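Local atomic coordinates of tRNA (guanosine(18)-2'-O)-methyltransferase (Aquifex aeolicus, PDB entry 1ZJR), a protein that catalyses the 2'-O methylation of guanosine 18 in a subset of tRNA species, using S-adenosyl-L-methionine as methyl donor. Residues Leu12-Lys24 with Tyr178-Leu192. Residues are numbered along the deposited sequence; the frame is centred on the assembly and turned at random.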
loop_
_atom_site.group_PDB
_atom_site.type_symbol
_atom_site.label_atom_id
_atom_site.label_comp_id
_atom_site.label_asym_id
_atom_site.label_seq_id
_atom_site.Cartn_x
_atom_site.Cartn_y
_atom_site.Cartn_z
ATOM N N LEU A 12 6.130 10.874 19.199
ATOM C CA LEU A 12 6.598 9.500 19.358
ATOM C C LEU A 12 5.512 8.661 20.017
ATOM O O LEU A 12 5.339 7.484 19.695
ATOM C CB LEU A 12 7.872 9.467 20.209
ATOM C CG LEU A 12 9.199 9.286 19.461
ATOM C CD1 LEU A 12 9.236 10.148 18.205
ATOM C CD2 LEU A 12 10.346 9.637 20.393
ATOM N N LYS A 13 4.785 9.279 20.941
ATOM C CA LYS A 13 3.701 8.610 21.645
ATOM C C LYS A 13 2.645 8.250 20.606
ATOM O O LYS A 13 2.122 7.136 20.579
ATOM C CB LYS A 13 3.091 9.554 22.684
ATOM C CG LYS A 13 2.040 8.922 23.583
ATOM C CD LYS A 13 2.665 8.284 24.820
ATOM C CE LYS A 13 3.336 9.328 25.709
ATOM N NZ LYS A 13 3.896 8.737 26.959
ATOM N N ARG A 14 2.348 9.213 19.743
ATOM C CA ARG A 14 1.356 9.026 18.697
ATOM C C ARG A 14 1.849 8.004 17.679
ATOM O O ARG A 14 1.071 7.203 17.162
ATOM C CB ARG A 14 1.074 10.370 18.021
ATOM C CG ARG A 14 -0.213 10.417 17.221
ATOM C CD ARG A 14 -0.697 11.851 17.095
ATOM N NE ARG A 14 -0.878 12.455 18.413
ATOM C CZ ARG A 14 -1.282 13.705 18.623
ATOM N NH1 ARG A 14 -1.551 14.501 17.596
ATOM N NH2 ARG A 14 -1.417 14.157 19.862
ATOM N N LEU A 15 3.149 8.032 17.404
ATOM C CA LEU A 15 3.752 7.110 16.450
ATOM C C LEU A 15 3.572 5.689 16.980
ATOM O O LEU A 15 3.278 4.763 16.232
ATOM C CB LEU A 15 5.247 7.415 16.294
ATOM C CG LEU A 15 5.967 7.031 14.994
ATOM C CD1 LEU A 15 7.468 6.997 15.256
ATOM C CD2 LEU A 15 5.497 5.682 14.479
ATOM N N ARG A 16 3.749 5.529 18.286
ATOM C CA ARG A 16 3.607 4.225 18.914
ATOM C C ARG A 16 2.186 3.689 18.739
ATOM O O ARG A 16 1.990 2.529 18.387
ATOM C CB ARG A 16 3.953 4.322 20.400
ATOM C CG ARG A 16 4.060 2.974 21.062
ATOM C CD ARG A 16 4.511 3.078 22.505
ATOM N NE ARG A 16 4.701 1.745 23.058
ATOM C CZ ARG A 16 5.775 0.991 22.853
ATOM N NH1 ARG A 16 6.778 1.438 22.114
ATOM N NH2 ARG A 16 5.833 -0.224 23.372
ATOM N N GLU A 17 1.198 4.540 18.990
ATOM C CA GLU A 17 -0.201 4.146 18.840
ATOM C C GLU A 17 -0.459 3.728 17.395
ATOM O O GLU A 17 -1.167 2.756 17.127
ATOM C CB GLU A 17 -1.111 5.318 19.210
ATOM C CG GLU A 17 -0.977 5.752 20.659
ATOM C CD GLU A 17 -1.651 7.083 20.931
ATOM O OE1 GLU A 17 -1.768 7.453 22.118
ATOM O OE2 GLU A 17 -2.054 7.760 19.959
ATOM N N VAL A 18 0.122 4.471 16.463
ATOM C CA VAL A 18 -0.035 4.166 15.050
ATOM C C VAL A 18 0.622 2.827 14.735
ATOM O O VAL A 18 0.036 1.989 14.054
ATOM C CB VAL A 18 0.588 5.282 14.169
ATOM C CG1 VAL A 18 0.657 4.836 12.717
ATOM C CG2 VAL A 18 -0.249 6.556 14.288
ATOM N N LEU A 19 1.838 2.618 15.232
ATOM C CA LEU A 19 2.530 1.361 14.973
ATOM C C LEU A 19 1.776 0.167 15.561
ATOM O O LEU A 19 1.825 -0.936 15.016
ATOM C CB LEU A 19 3.963 1.420 15.523
ATOM C CG LEU A 19 4.913 2.349 14.757
ATOM C CD1 LEU A 19 6.278 2.388 15.444
ATOM C CD2 LEU A 19 5.052 1.854 13.323
ATOM N N GLU A 20 1.058 0.385 16.658
ATOM C CA GLU A 20 0.304 -0.700 17.278
ATOM C C GLU A 20 -0.910 -1.134 16.457
ATOM O O GLU A 20 -1.504 -2.178 16.721
ATOM C CB GLU A 20 -0.114 -0.299 18.697
ATOM C CG GLU A 20 1.062 -0.312 19.668
ATOM C CD GLU A 20 0.729 0.254 21.032
ATOM O OE1 GLU A 20 1.610 0.202 21.919
ATOM O OE2 GLU A 20 -0.404 0.751 21.218
ATOM N N LYS A 21 -1.265 -0.346 15.448
ATOM C CA LYS A 21 -2.400 -0.674 14.589
ATOM C C LYS A 21 -1.948 -1.034 13.173
ATOM O O LYS A 21 -2.751 -1.464 12.351
ATOM C CB LYS A 21 -3.374 0.503 14.522
ATOM C CG LYS A 21 -4.015 0.869 15.858
ATOM C CD LYS A 21 -4.791 2.171 15.740
ATOM C CE LYS A 21 -5.387 2.603 17.075
ATOM N NZ LYS A 21 -6.005 3.961 16.980
ATOM N N ARG A 22 -0.661 -0.851 12.888
ATOM C CA ARG A 22 -0.134 -1.163 11.565
ATOM C C ARG A 22 -0.324 -2.635 11.185
ATOM O O ARG A 22 -0.151 -3.534 12.007
ATOM C CB ARG A 22 1.356 -0.796 11.490
ATOM C CG ARG A 22 1.639 0.699 11.292
ATOM C CD ARG A 22 1.219 1.142 9.892
ATOM N NE ARG A 22 1.686 2.483 9.537
ATOM C CZ ARG A 22 0.892 3.538 9.368
ATOM N NH1 ARG A 22 -0.422 3.422 9.533
ATOM N NH2 ARG A 22 1.404 4.700 8.980
ATOM N N GLN A 23 -0.687 -2.862 9.927
ATOM C CA GLN A 23 -0.893 -4.202 9.385
ATOM C C GLN A 23 0.379 -4.572 8.622
ATOM O O GLN A 23 0.488 -4.310 7.424
ATOM C CB GLN A 23 -2.087 -4.199 8.426
ATOM C CG GLN A 23 -3.374 -3.684 9.040
ATOM C CD GLN A 23 -3.838 -4.543 10.196
ATOM O OE1 GLN A 23 -3.849 -4.108 11.353
ATOM N NE2 GLN A 23 -4.212 -5.775 9.892
ATOM N N LYS A 24 1.334 -5.188 9.310
ATOM C CA LYS A 24 2.608 -5.539 8.686
ATOM C C LYS A 24 2.411 -6.502 7.530
ATOM O O LYS A 24 3.295 -6.688 6.697
ATOM C CB LYS A 24 3.541 -6.184 9.715
ATOM C CG LYS A 24 3.233 -7.640 10.000
ATOM C CD LYS A 24 4.343 -8.277 10.828
ATOM C CE LYS A 24 4.160 -9.784 10.916
ATOM N NZ LYS A 24 5.244 -10.430 11.712
ATOM N N TYR A 178 -7.196 -4.846 13.987
ATOM C CA TYR A 178 -6.682 -3.528 14.339
ATOM C C TYR A 178 -6.714 -3.389 15.856
ATOM O O TYR A 178 -6.255 -2.385 16.400
ATOM C CB TYR A 178 -7.534 -2.409 13.737
ATOM C CG TYR A 178 -7.369 -2.231 12.249
ATOM C CD1 TYR A 178 -8.307 -2.748 11.358
ATOM C CD2 TYR A 178 -6.281 -1.529 11.732
ATOM C CE1 TYR A 178 -8.170 -2.564 9.986
ATOM C CE2 TYR A 178 -6.133 -1.339 10.359
ATOM C CZ TYR A 178 -7.080 -1.857 9.494
ATOM O OH TYR A 178 -6.940 -1.670 8.137
ATOM N N SER A 179 -7.257 -4.396 16.537
ATOM C CA SER A 179 -7.361 -4.346 17.995
ATOM C C SER A 179 -6.130 -4.893 18.712
ATOM O O SER A 179 -5.973 -4.694 19.917
ATOM C CB SER A 179 -8.614 -5.091 18.469
ATOM O OG SER A 179 -8.494 -6.490 18.267
ATOM N N ARG A 180 -5.265 -5.589 17.980
ATOM C CA ARG A 180 -4.037 -6.122 18.564
ATOM C C ARG A 180 -2.898 -5.854 17.580
ATOM O O ARG A 180 -3.077 -5.962 16.371
ATOM C CB ARG A 180 -4.160 -7.630 18.845
ATOM C CG ARG A 180 -4.012 -8.546 17.641
ATOM C CD ARG A 180 -5.226 -8.530 16.730
ATOM N NE ARG A 180 -5.026 -9.380 15.554
ATOM C CZ ARG A 180 -4.175 -9.106 14.569
ATOM N NH1 ARG A 180 -3.440 -7.999 14.610
ATOM N NH2 ARG A 180 -4.046 -9.948 13.549
ATOM N N PRO A 181 -1.713 -5.487 18.091
ATOM C CA PRO A 181 -0.550 -5.200 17.240
ATOM C C PRO A 181 -0.035 -6.408 16.464
ATOM O O PRO A 181 0.168 -7.474 17.042
ATOM C CB PRO A 181 0.495 -4.696 18.237
ATOM C CG PRO A 181 -0.333 -4.139 19.360
ATOM C CD PRO A 181 -1.421 -5.167 19.497
ATOM N N SER A 182 0.177 -6.246 15.158
ATOM C CA SER A 182 0.715 -7.337 14.349
ATOM C C SER A 182 2.243 -7.264 14.448
ATOM O O SER A 182 2.944 -8.238 14.181
ATOM C CB SER A 182 0.273 -7.217 12.884
ATOM O OG SER A 182 0.788 -6.048 12.270
ATOM N N LEU A 183 2.749 -6.093 14.817
ATOM C CA LEU A 183 4.185 -5.896 15.000
ATOM C C LEU A 183 4.511 -6.251 16.448
ATOM O O LEU A 183 3.728 -5.955 17.343
ATOM C CB LEU A 183 4.566 -4.432 14.773
ATOM C CG LEU A 183 4.490 -3.858 13.356
ATOM C CD1 LEU A 183 4.700 -2.348 13.422
ATOM C CD2 LEU A 183 5.537 -4.523 12.468
ATOM N N SER A 184 5.667 -6.865 16.675
ATOM C CA SER A 184 6.081 -7.221 18.028
ATOM C C SER A 184 6.679 -5.981 18.679
ATOM O O SER A 184 7.010 -5.014 17.991
ATOM C CB SER A 184 7.131 -8.332 17.988
ATOM O OG SER A 184 8.300 -7.893 17.314
ATOM N N GLU A 185 6.812 -6.000 20.003
ATOM C CA GLU A 185 7.387 -4.864 20.713
ATOM C C GLU A 185 8.813 -4.580 20.227
ATOM O O GLU A 185 9.231 -3.421 20.181
ATOM C CB GLU A 185 7.404 -5.132 22.221
ATOM C CG GLU A 185 8.051 -4.035 23.060
ATOM C CD GLU A 185 7.343 -2.696 22.951
ATOM O OE1 GLU A 185 6.154 -2.669 22.570
ATOM O OE2 GLU A 185 7.975 -1.667 23.261
ATOM N N GLU A 186 9.561 -5.629 19.883
ATOM C CA GLU A 186 10.935 -5.441 19.403
ATOM C C GLU A 186 10.914 -4.619 18.114
ATOM O O GLU A 186 11.700 -3.681 17.938
ATOM C CB GLU A 186 11.616 -6.787 19.111
ATOM C CG GLU A 186 11.925 -7.667 20.328
ATOM C CD GLU A 186 10.833 -8.678 20.621
ATOM O OE1 GLU A 186 11.171 -9.819 21.004
ATOM O OE2 GLU A 186 9.639 -8.335 20.477
ATOM N N GLU A 187 10.010 -4.994 17.219
ATOM C CA GLU A 187 9.861 -4.325 15.931
ATOM C C GLU A 187 9.359 -2.892 16.095
ATOM O O GLU A 187 9.806 -1.975 15.394
ATOM C CB GLU A 187 8.919 -5.153 15.053
ATOM C CG GLU A 187 9.552 -6.477 14.617
ATOM C CD GLU A 187 8.541 -7.562 14.282
ATOM O OE1 GLU A 187 7.346 -7.248 14.119
ATOM O OE2 GLU A 187 8.949 -8.739 14.171
ATOM N N ILE A 188 8.433 -2.696 17.027
ATOM C CA ILE A 188 7.898 -1.371 17.296
ATOM C C ILE A 188 9.012 -0.474 17.834
ATOM O O ILE A 188 9.189 0.654 17.379
ATOM C CB ILE A 188 6.746 -1.436 18.326
ATOM C CG1 ILE A 188 5.527 -2.118 17.695
ATOM C CG2 ILE A 188 6.398 -0.038 18.819
ATOM C CD1 ILE A 188 4.336 -2.264 18.646
ATOM N N GLN A 189 9.769 -0.971 18.805
ATOM C CA GLN A 189 10.851 -0.164 19.354
ATOM C C GLN A 189 11.909 0.144 18.306
ATOM O O GLN A 189 12.460 1.241 18.289
ATOM C CB GLN A 189 11.496 -0.856 20.558
ATOM C CG GLN A 189 10.759 -0.597 21.859
ATOM C CD GLN A 189 11.492 -1.145 23.065
ATOM O OE1 GLN A 189 12.663 -0.835 23.284
ATOM N NE2 GLN A 189 10.804 -1.958 23.861
ATOM N N LYS A 190 12.184 -0.814 17.426
ATOM C CA LYS A 190 13.185 -0.600 16.387
ATOM C C LYS A 190 12.747 0.534 15.463
ATOM O O LYS A 190 13.538 1.414 15.118
ATOM C CB LYS A 190 13.399 -1.875 15.568
ATOM C CG LYS A 190 14.497 -1.741 14.512
ATOM C CD LYS A 190 14.554 -2.942 13.575
ATOM C CE LYS A 190 13.330 -3.008 12.670
ATOM N NZ LYS A 190 13.193 -1.801 11.801
ATOM N N ILE A 191 11.482 0.511 15.062
ATOM C CA ILE A 191 10.966 1.544 14.182
ATOM C C ILE A 191 10.923 2.899 14.879
ATOM O O ILE A 191 11.295 3.910 14.286
ATOM C CB ILE A 191 9.567 1.172 13.655
ATOM C CG1 ILE A 191 9.664 -0.129 12.850
ATOM C CG2 ILE A 191 9.007 2.315 12.802
ATOM C CD1 ILE A 191 8.326 -0.678 12.378
ATOM N N LEU A 192 10.480 2.928 16.132
ATOM C CA LEU A 192 10.428 4.184 16.880
ATOM C C LEU A 192 11.809 4.832 16.903
ATOM O O LEU A 192 11.961 6.026 16.615
ATOM C CB LEU A 192 9.964 3.940 18.321
ATOM C CG LEU A 192 8.469 3.734 18.580
ATOM C CD1 LEU A 192 8.236 3.406 20.052
ATOM C CD2 LEU A 192 7.712 4.993 18.191
HETATM O O HOH W 1 0.934 -3.547 14.546
HETATM O O HOH W 2 -3.707 -2.491 18.266
HETATM O O HOH W 3 -2.089 -4.849 13.836
HETATM O O HOH W 4 5.393 -9.283 14.344
HETATM O O HOH W 5 7.944 -10.065 11.726
#
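Two donors grip Glu185 OE2. Arg16 NH2 meets it at 2.6 Å on its syn lone pair, nearly straight and within the guanidinium plane, while Gln189 NE2 takes the anti lone pair at 2.9 Å. Arg16 NH2 is equally near Glu185 OE1, a tight approach. This single nitrogen thus faces both carboxylate oxygens, with the planes tilted 52°, rather than two nitrogens pairing with two oxygens in one plane. The Arg16 chain runs straight from CG to NE with CG anti to the backbone N (chi1 -170°), which carries the charge across to the other helix, where Leu192 CD1 lies at the guanidinium edge. Between the helices, Leu192 is a knob in the hole formed by Leu12, Leu15, Arg16 and Leu19; its CD2 comes within 3.6 Å of Leu15 CD1. Leu19 CD1 packs 3.8 Å from Ile191 CG2, both side chains buried.

Beyond the end of the first helix, polar bonds take over. Ser182 OG donates to Arg22 O at 2.7 Å and accepts a nearly straight bond from Lys24 N at 3.1 Å; together the two tie the hydroxyl to the residues on either side of Gln23. A water bridges Leu183 N to the carbonyls of Leu19 and Arg22, and two more link Lys24 NZ to the Glu187 carboxylate. Gln23 CD lies over one face of the Tyr178 ring, offset toward the rim, while the Tyr178 hydroxyl bonds to Val49 O.

The axes of 12-19 and 185-192 approach to 10.4 Å with directions 141° apart, a roughly antiparallel pairing. They belong to the N- and C-terminal helices 7-19 and 185-200, packed together beside the knotted SPOUT methyltransferase core of the TrmH family.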